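Local coordinates for putative esterase (PDB 2RAU), which probably acts as a lipase or related ester hydrolase of the alpha/beta-hydrolase superfamily and binds calcium ions, at residues L16-L21 and I85-A90. Sequence-based numbering, arbitrary orientation.
Sequences LGNDQL and IVLYLA
Leu21 sets its two methyl groups on the helix 85-91 at places one turn apart. CD1 of Leu21 rests 3.8 Å from CB of Leu87 and also touches CD2 of Leu87, while CD2 of Leu21 lies 3.9 Å from CB of Ala90. With CG anti to its carbonyl carbon (chi1 -62°), Leu21 leaves the backbone toward the helix, and the small methyl of Ala90 lets the fork settle close to the backbone: CD1 of Leu21 lies 3.7 Å from Leu87 O. CD1 of Leu87 lies over the face of the Asn18 amide, 3.8 Å from Asn18 ND2, the two side chains crossing at about a right angle. No hydrogen bond crosses this contact.

Polar bonds hold that amide within its own loop and to Pro79. ND2 of Asn18 donates to Leu16 O (3.0 Å) and to Pro79 O, so the buried ND2 is satisfied by two carbonyls. A leucine in place of Asn18 would probably leave both carbonyls without this donor and free the loop to shift. Leu21 N to Asn18 O closes a type I turn.

The loop carrying this turn joins strand 13-15 to strand 21-29; Val43 of strand 37-45 touches Leu87 and Ala90, Leu45 packs on Leu21, and helix 338-353 meets Tyr88 on the far side of helix 85-91.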
loop_
_atom_site.group_PDB
_atom_site.type_symbol
_atom_site.label_atom_id
_atom_site.label_comp_id
_atom_site.label_asym_id
_atom_site.label_seq_id
_atom_site.Cartn_x
_atom_site.Cartn_y
_atom_site.Cartn_z
ATOM N N LEU A 16 -11.256 2.144 -15.635
ATOM C CA LEU A 16 -12.458 2.969 -15.518
ATOM C C LEU A 16 -12.089 4.405 -15.222
ATOM O O LEU A 16 -11.234 4.677 -14.374
ATOM C CB LEU A 16 -13.418 2.433 -14.470
ATOM C CG LEU A 16 -13.200 2.627 -12.963
ATOM C CD1 LEU A 16 -14.507 2.322 -12.172
ATOM C CD2 LEU A 16 -11.978 1.824 -12.424
ATOM N N GLY A 17 -12.707 5.315 -15.983
ATOM C CA GLY A 17 -12.484 6.751 -15.852
ATOM C C GLY A 17 -11.171 7.255 -16.394
ATOM O O GLY A 17 -10.889 8.444 -16.314
ATOM N N ASN A 18 -10.359 6.347 -16.940
ATOM C CA ASN A 18 -9.016 6.675 -17.398
ATOM C C ASN A 18 -8.750 5.845 -18.615
ATOM O O ASN A 18 -7.884 4.977 -18.614
ATOM C CB ASN A 18 -8.006 6.354 -16.302
ATOM C CG ASN A 18 -8.195 7.201 -15.066
ATOM O OD1 ASN A 18 -7.623 8.273 -14.993
ATOM N ND2 ASN A 18 -9.048 6.750 -14.106
ATOM N N ASP A 19 -9.449 6.135 -19.707
ATOM C CA ASP A 19 -9.372 5.225 -20.853
ATOM C C ASP A 19 -8.110 5.347 -21.743
ATOM O O ASP A 19 -7.954 4.597 -22.709
ATOM C CB ASP A 19 -10.642 5.303 -21.698
ATOM C CG ASP A 19 -10.856 6.642 -22.294
ATOM O OD1 ASP A 19 -9.875 7.403 -22.487
ATOM O OD2 ASP A 19 -12.042 6.954 -22.545
ATOM N N GLN A 20 -7.223 6.289 -21.422
ATOM C CA GLN A 20 -5.912 6.325 -22.047
ATOM C C GLN A 20 -4.923 5.373 -21.377
ATOM O O GLN A 20 -3.788 5.158 -21.866
ATOM C CB GLN A 20 -5.385 7.766 -22.043
ATOM C CG GLN A 20 -6.132 8.645 -23.115
ATOM C CD GLN A 20 -6.372 7.860 -24.478
ATOM O OE1 GLN A 20 -7.459 7.279 -24.703
ATOM N NE2 GLN A 20 -5.338 7.806 -25.342
ATOM N N LEU A 21 -5.333 4.832 -20.244
ATOM C CA LEU A 21 -4.498 3.916 -19.460
ATOM C C LEU A 21 -5.007 2.495 -19.562
ATOM O O LEU A 21 -6.221 2.238 -19.559
ATOM C CB LEU A 21 -4.441 4.324 -17.992
ATOM C CG LEU A 21 -3.838 5.686 -17.691
ATOM C CD1 LEU A 21 -3.921 5.936 -16.190
ATOM C CD2 LEU A 21 -2.413 5.798 -18.243
ATOM N N ILE A 85 -0.940 7.825 -7.425
ATOM C CA ILE A 85 0.470 7.762 -7.859
ATOM C C ILE A 85 0.632 6.798 -9.041
ATOM O O ILE A 85 1.388 7.089 -9.971
ATOM C CB ILE A 85 1.447 7.467 -6.669
ATOM C CG1 ILE A 85 2.913 7.704 -7.054
ATOM C CG2 ILE A 85 1.288 6.079 -6.074
ATOM C CD1 ILE A 85 3.203 8.988 -7.695
ATOM N N VAL A 86 -0.058 5.655 -9.011
ATOM C CA VAL A 86 0.060 4.650 -10.062
ATOM C C VAL A 86 -0.398 5.210 -11.398
ATOM O O VAL A 86 0.342 5.181 -12.387
ATOM C CB VAL A 86 -0.693 3.320 -9.698
ATOM C CG1 VAL A 86 -0.837 2.401 -10.940
ATOM C CG2 VAL A 86 -0.013 2.593 -8.550
ATOM N N LEU A 87 -1.606 5.749 -11.422
ATOM C CA LEU A 87 -2.197 6.315 -12.641
ATOM C C LEU A 87 -1.457 7.567 -13.156
ATOM O O LEU A 87 -1.253 7.743 -14.344
ATOM C CB LEU A 87 -3.674 6.573 -12.420
ATOM C CG LEU A 87 -4.570 5.381 -11.974
ATOM C CD1 LEU A 87 -6.027 5.814 -11.930
ATOM C CD2 LEU A 87 -4.472 4.121 -12.855
ATOM N N TYR A 88 -1.042 8.413 -12.236
ATOM C CA TYR A 88 -0.280 9.620 -12.537
ATOM C C TYR A 88 1.049 9.301 -13.200
ATOM O O TYR A 88 1.407 9.901 -14.220
ATOM C CB TYR A 88 -0.016 10.400 -11.227
ATOM C CG TYR A 88 0.655 11.736 -11.478
ATOM C CD1 TYR A 88 -0.108 12.869 -11.786
ATOM C CD2 TYR A 88 2.043 11.877 -11.440
ATOM C CE1 TYR A 88 0.495 14.091 -12.012
ATOM C CE2 TYR A 88 2.627 13.113 -11.654
ATOM C CZ TYR A 88 1.854 14.194 -11.943
ATOM O OH TYR A 88 2.417 15.420 -12.149
ATOM N N LEU A 89 1.796 8.379 -12.611
ATOM C CA LEU A 89 3.068 7.987 -13.231
ATOM C C LEU A 89 2.848 7.294 -14.573
ATOM O O LEU A 89 3.608 7.526 -15.493
ATOM C CB LEU A 89 3.946 7.177 -12.277
ATOM C CG LEU A 89 4.457 7.870 -11.031
ATOM C CD1 LEU A 89 5.241 6.827 -10.235
ATOM C CD2 LEU A 89 5.292 9.115 -11.400
ATOM N N ALA A 90 1.814 6.459 -14.691
ATOM C CA ALA A 90 1.515 5.823 -15.983
ATOM C C ALA A 90 1.135 6.873 -17.042
ATOM O O ALA A 90 1.575 6.785 -18.192
ATOM C CB ALA A 90 0.437 4.756 -15.829
#